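Local structure of HTLV-2 integrase catalytic core domain (Human T-cell leukemia virus 2, 6QBW) at residues A[8-13]-A[29-34]; A[64-69]-A[88-93]. The protein is the catalytic core domain of a retroviral integrase, which probably binds DNA and metal ions to insert viral DNA into the host genome. All coordinates share one frame; numbering follows the deposited sequence.

Contacts 1 and 2 lie on the same five-stranded mixed sheet of the RNase H-like integrase core, their centres about 9 Å apart. Strands 9-19 and 66-68 are neighbours in it, so the antiparallel hairpin of contact 1 passes directly into the parallel pair of contact 2. Gly-12 N to Asn-68 O and Trp-10 O to Asn-68 N, both 2.9 Å, are probable hydrogen bonds of that seam, and Trp-10 CD2 packs on Pro-64 CB at 3.6 Å. Both lead toward the metal site: Asp-13, ending segment 8-13, binds the calcium ion together with Asp-70, which follows segment 64-69, while the side chain of Thr-69 stays about 8 Å from the ion.

Contact 1: A[8-13]-A[29-34]; sequences HIWQGD and WVDTFS. With CA (calcium ion), chain B.
Ile-9 O takes two hydrogen bonds from Thr-32, where strand 22-31, the hairpin partner of strand 9-19 in the RNase H-like core, gives way to a turn. Thr-32 N lies 3.0 Å from Ile-9 O, nearly in line with the carbonyl, while Thr-32 OG1 comes to 2.6 Å from Ile-9 O from above the carbonyl plane. Threonine suits the spot: with OG1 between its own backbone N and carbonyl carbon (chi1 63°), the hydroxyl turns to Ile-9 while CG2 rests across the Gln-11 side chain. Further along, Gln-11 and Val-30 form the hydrogen-bonded antiparallel pair, with Gln-11 N 2.9 Å from Val-30 O and Val-30 N 3.0 Å from Gln-11 O. Val-30 turns its branched side chain to helix 104-122. The other face carries the two indoles, which cross at about a right angle, Trp-10 CE3 lying 4.1 Å from Trp-29 CE3; helix 47-61 covers them. Gly-12, with no side chain, brings its CA over the six-membered ring of Trp-29, 3.9 Å from the centroid in a CH-pi contact. Asp-31 stands beside Trp-10 with its carboxylate 75° to the indole plane; Asn-7 N bonds to Asp-31 OD2 and Asn-7 OD1 to Trp-10 NE1. Asp-31 OD1 accepts from Phe-33 N, making an Asx turn, and from Ser-34 N, fixing the chain as it leaves the strand. At the opposite end of segment 8-13, Asp-13 binds calcium alongside Asp-70 and Val-14 O; Asn-109 ND2 bonds to Asp-13 OD2, leaving Asp-13 OD1 to meet the ion at 2.6 Å.

Contact 2: A[64-69]-A[88-93]; sequences PLHINT and HIKHST
His-91 NE2 donates to Thr-69 OG1 at 2.8 Å, with the hydroxyl oxygen only 10° out of the imidazole plane. The histidine reaches it because its CG lies anti to the backbone N (chi1 173°), which carries the ring along the strand toward Thr-69. Gln-81 OE1 of helix 78-86 bonds to the other nitrogen, His-91 ND1, so imidazole suits the place, its two ring nitrogens each having a hydrogen-bond partner; Phe-80 meets that ring edge-to-face. Ile-67 CD1 approaches His-91 CD2 obliquely to 3.4 Å, while Ile-67 CG1 lies 4.0 Å from Ile-89 CG2. These branched apolar side chains suit the face beneath which Phe-54 of helix 47-61 packs, and Ile-89 also touches Leu-142 of the second subunit. The two strands belong to a beta-alpha-beta unit, with helix 78-86 crossing between them, and run parallel at 19°. Their backbone ladder alternates from Leu-65 O with Lys-90 N through Ile-67 to Thr-69 N with Ser-92 O, each bond 3.0 Å long. On the reverse face, His-66 and Lys-90 lie side by side, pointing the same way. The lysine's extended methylenes offer an apolar flank to the imidazole, Lys-90 CD meeting His-66 CE1 at 3.3 Å, while Lys-90 NZ ends 4.6 Å from His-66 NE2, not in contact with it. Farther along this face, the amide nitrogen Asn-68 ND2 sits 3.3 Å from Ser-92 CB.

Contact 1: A[8-13]-A[29-34]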
# COMPACT_ATOMS: atom_id res chain seq x y z
N HIS A 8 18.31 11.38 -1.65
CA HIS A 8 19.22 12.52 -1.53
C HIS A 8 18.58 13.71 -2.25
O HIS A 8 18.33 14.74 -1.64
CB HIS A 8 20.61 12.18 -2.10
CG HIS A 8 21.60 13.30 -2.00
ND1 HIS A 8 22.74 13.35 -2.78
CD2 HIS A 8 21.62 14.41 -1.23
CE1 HIS A 8 23.42 14.44 -2.49
NE2 HIS A 8 22.77 15.11 -1.56
N ILE A 9 18.30 13.54 -3.54
CA ILE A 9 17.72 14.60 -4.35
C ILE A 9 16.57 14.07 -5.21
O ILE A 9 16.76 13.13 -5.98
CB ILE A 9 18.76 15.21 -5.31
CG1 ILE A 9 19.94 15.79 -4.54
CG2 ILE A 9 18.12 16.28 -6.19
CD1 ILE A 9 21.16 16.02 -5.40
N TRP A 10 15.40 14.67 -5.06
CA TRP A 10 14.26 14.39 -5.93
C TRP A 10 14.04 15.55 -6.89
O TRP A 10 14.51 16.66 -6.64
CB TRP A 10 12.97 14.24 -5.11
CG TRP A 10 12.83 13.00 -4.31
CD1 TRP A 10 13.76 12.04 -4.08
CD2 TRP A 10 11.67 12.62 -3.57
NE1 TRP A 10 13.25 11.06 -3.27
CE2 TRP A 10 11.96 11.40 -2.94
CE3 TRP A 10 10.40 13.18 -3.40
CZ2 TRP A 10 11.03 10.73 -2.14
CZ3 TRP A 10 9.47 12.51 -2.60
CH2 TRP A 10 9.79 11.30 -1.98
N GLN A 11 13.32 15.27 -7.97
CA GLN A 11 12.77 16.30 -8.82
C GLN A 11 11.26 16.16 -8.84
O GLN A 11 10.73 15.05 -8.76
CB GLN A 11 13.33 16.20 -10.23
CG GLN A 11 14.78 16.65 -10.33
CD GLN A 11 15.34 16.48 -11.72
OE1 GLN A 11 14.62 16.19 -12.67
NE2 GLN A 11 16.66 16.65 -11.85
N GLY A 12 10.57 17.29 -8.95
CA GLY A 12 9.11 17.32 -8.94
C GLY A 12 8.56 18.24 -9.99
O GLY A 12 9.14 19.29 -10.28
N ASP A 13 7.44 17.85 -10.58
CA ASP A 13 6.77 18.67 -11.59
C ASP A 13 5.26 18.46 -11.55
O ASP A 13 4.79 17.41 -11.12
CB ASP A 13 7.31 18.32 -12.98
CG ASP A 13 6.78 19.24 -14.08
OD1 ASP A 13 6.63 20.47 -13.84
OD2 ASP A 13 6.52 18.73 -15.19
N TRP A 29 6.80 13.00 -8.92
CA TRP A 29 7.98 13.03 -8.08
C TRP A 29 8.88 11.86 -8.43
O TRP A 29 8.47 10.71 -8.28
CB TRP A 29 7.57 12.97 -6.61
CG TRP A 29 6.78 14.16 -6.19
CD1 TRP A 29 5.41 14.25 -6.10
CD2 TRP A 29 7.28 15.45 -5.83
NE1 TRP A 29 5.05 15.51 -5.69
CE2 TRP A 29 6.18 16.27 -5.52
CE3 TRP A 29 8.57 15.99 -5.73
CZ2 TRP A 29 6.32 17.60 -5.12
CZ3 TRP A 29 8.71 17.31 -5.34
CH2 TRP A 29 7.59 18.10 -5.04
N VAL A 30 10.09 12.16 -8.91
CA VAL A 30 11.06 11.13 -9.26
C VAL A 30 12.35 11.33 -8.47
O VAL A 30 12.82 12.46 -8.30
CB VAL A 30 11.37 11.10 -10.78
CG1 VAL A 30 12.02 12.39 -11.26
CG2 VAL A 30 12.26 9.90 -11.14
N ASP A 31 12.92 10.23 -8.01
CA ASP A 31 14.21 10.24 -7.32
C ASP A 31 15.33 10.26 -8.36
O ASP A 31 15.31 9.46 -9.30
CB ASP A 31 14.33 9.02 -6.43
CG ASP A 31 15.63 8.98 -5.67
OD1 ASP A 31 16.64 8.51 -6.24
OD2 ASP A 31 15.64 9.42 -4.50
N THR A 32 16.31 11.14 -8.17
CA THR A 32 17.34 11.38 -9.19
C THR A 32 18.45 10.32 -9.22
O THR A 32 19.20 10.24 -10.20
CB THR A 32 18.00 12.76 -9.03
OG1 THR A 32 18.66 12.85 -7.76
CG2 THR A 32 16.95 13.86 -9.13
N PHE A 33 18.55 9.51 -8.17
CA PHE A 33 19.52 8.41 -8.11
C PHE A 33 18.91 7.09 -8.59
O PHE A 33 19.50 6.40 -9.41
CB PHE A 33 20.07 8.25 -6.69
CG PHE A 33 20.88 7.01 -6.49
CD1 PHE A 33 22.24 7.00 -6.75
CD2 PHE A 33 20.28 5.84 -6.03
CE1 PHE A 33 22.99 5.85 -6.56
CE2 PHE A 33 21.02 4.69 -5.84
CZ PHE A 33 22.38 4.70 -6.10
N SER A 34 17.75 6.73 -8.06
CA SER A 34 17.11 5.45 -8.37
C SER A 34 16.22 5.52 -9.61
O SER A 34 16.05 4.52 -10.30
CB SER A 34 16.29 4.97 -7.18
OG SER A 34 15.20 5.84 -6.91
CA CA B . 5.20 22.46 -14.77
O HOH W 1 18.30 10.84 -4.66
O HOH W 2 6.55 21.31 -16.57
O HOH W 3 5.05 22.68 -12.34
O HOH W 4 3.09 23.13 -15.44

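Contact 2: A[64-69]-A[88-93]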
# COMPACT_ATOMS: atom_id res chain seq x y z
N PRO A 64 12.69 12.80 1.38
CA PRO A 64 13.87 13.33 0.69
C PRO A 64 14.55 14.47 1.45
O PRO A 64 13.91 15.17 2.23
CB PRO A 64 13.29 13.85 -0.62
CG PRO A 64 11.92 14.32 -0.24
CD PRO A 64 11.45 13.39 0.84
N LEU A 65 15.84 14.65 1.20
CA LEU A 65 16.58 15.79 1.75
C LEU A 65 16.39 17.02 0.86
O LEU A 65 16.00 18.08 1.35
CB LEU A 65 18.07 15.44 1.88
CG LEU A 65 18.99 16.56 2.38
CD1 LEU A 65 18.51 17.13 3.71
CD2 LEU A 65 20.43 16.06 2.48
N HIS A 66 16.66 16.87 -0.44
CA HIS A 66 16.50 17.96 -1.42
C HIS A 66 15.38 17.66 -2.41
O HIS A 66 15.16 16.50 -2.79
CB HIS A 66 17.79 18.17 -2.21
CG HIS A 66 18.95 18.64 -1.40
ND1 HIS A 66 19.12 19.97 -1.06
CD2 HIS A 66 20.01 17.98 -0.88
CE1 HIS A 66 20.24 20.09 -0.35
NE2 HIS A 66 20.79 18.90 -0.23
N ILE A 67 14.68 18.71 -2.85
CA ILE A 67 13.74 18.62 -3.96
C ILE A 67 13.97 19.78 -4.92
O ILE A 67 14.20 20.91 -4.50
CB ILE A 67 12.27 18.62 -3.48
CG1 ILE A 67 11.97 19.81 -2.57
CG2 ILE A 67 11.96 17.33 -2.73
CD1 ILE A 67 10.49 20.10 -2.43
N ASN A 68 13.93 19.50 -6.22
CA ASN A 68 14.06 20.53 -7.25
C ASN A 68 12.80 20.60 -8.11
O ASN A 68 12.34 19.59 -8.62
CB ASN A 68 15.29 20.27 -8.13
CG ASN A 68 16.59 20.36 -7.36
OD1 ASN A 68 17.44 19.47 -7.44
ND2 ASN A 68 16.77 21.43 -6.60
N THR A 69 12.25 21.80 -8.26
CA THR A 69 11.04 22.00 -9.06
C THR A 69 11.19 23.21 -9.97
O THR A 69 12.19 23.92 -9.91
CB THR A 69 9.80 22.21 -8.17
OG1 THR A 69 9.87 23.49 -7.52
CG2 THR A 69 9.67 21.10 -7.12
N HIS A 88 12.07 20.04 7.34
CA HIS A 88 13.50 19.97 7.00
C HIS A 88 13.74 19.39 5.61
O HIS A 88 14.56 18.48 5.43
CB HIS A 88 14.26 19.18 8.07
CG HIS A 88 13.98 19.62 9.46
ND1 HIS A 88 14.47 20.80 9.99
CD2 HIS A 88 13.23 19.05 10.44
CE1 HIS A 88 14.04 20.93 11.23
NE2 HIS A 88 13.29 19.89 11.53
N ILE A 89 13.02 19.92 4.63
CA ILE A 89 13.20 19.56 3.22
C ILE A 89 13.63 20.81 2.46
O ILE A 89 12.86 21.75 2.30
CB ILE A 89 11.90 18.96 2.61
CG1 ILE A 89 11.33 17.87 3.51
CG2 ILE A 89 12.18 18.40 1.22
CD1 ILE A 89 10.10 17.17 2.96
N LYS A 90 14.88 20.82 1.99
CA LYS A 90 15.42 21.94 1.22
C LYS A 90 14.82 21.90 -0.18
O LYS A 90 14.80 20.86 -0.82
CB LYS A 90 16.95 21.85 1.13
CG LYS A 90 17.65 21.97 2.48
CD LYS A 90 19.10 21.52 2.39
CE LYS A 90 19.81 21.70 3.72
NZ LYS A 90 21.25 21.31 3.63
N HIS A 91 14.33 23.05 -0.63
CA HIS A 91 13.60 23.13 -1.89
C HIS A 91 14.14 24.24 -2.76
O HIS A 91 14.06 25.42 -2.40
CB HIS A 91 12.11 23.37 -1.61
CG HIS A 91 11.29 23.64 -2.84
ND1 HIS A 91 10.39 24.67 -2.92
CD2 HIS A 91 11.25 23.01 -4.04
CE1 HIS A 91 9.82 24.67 -4.11
NE2 HIS A 91 10.33 23.67 -4.81
N SER A 92 14.69 23.86 -3.91
CA SER A 92 15.16 24.80 -4.92
C SER A 92 14.25 24.74 -6.14
O SER A 92 13.70 23.68 -6.45
CB SER A 92 16.58 24.46 -5.36
OG SER A 92 17.40 24.21 -4.23
N THR A 93 14.11 25.87 -6.82
CA THR A 93 13.34 25.93 -8.06
C THR A 93 14.27 26.05 -9.28
O THR A 93 14.05 26.86 -10.18
CB THR A 93 12.33 27.09 -8.03
OG1 THR A 93 12.98 28.29 -7.61
CG2 THR A 93 11.18 26.79 -7.09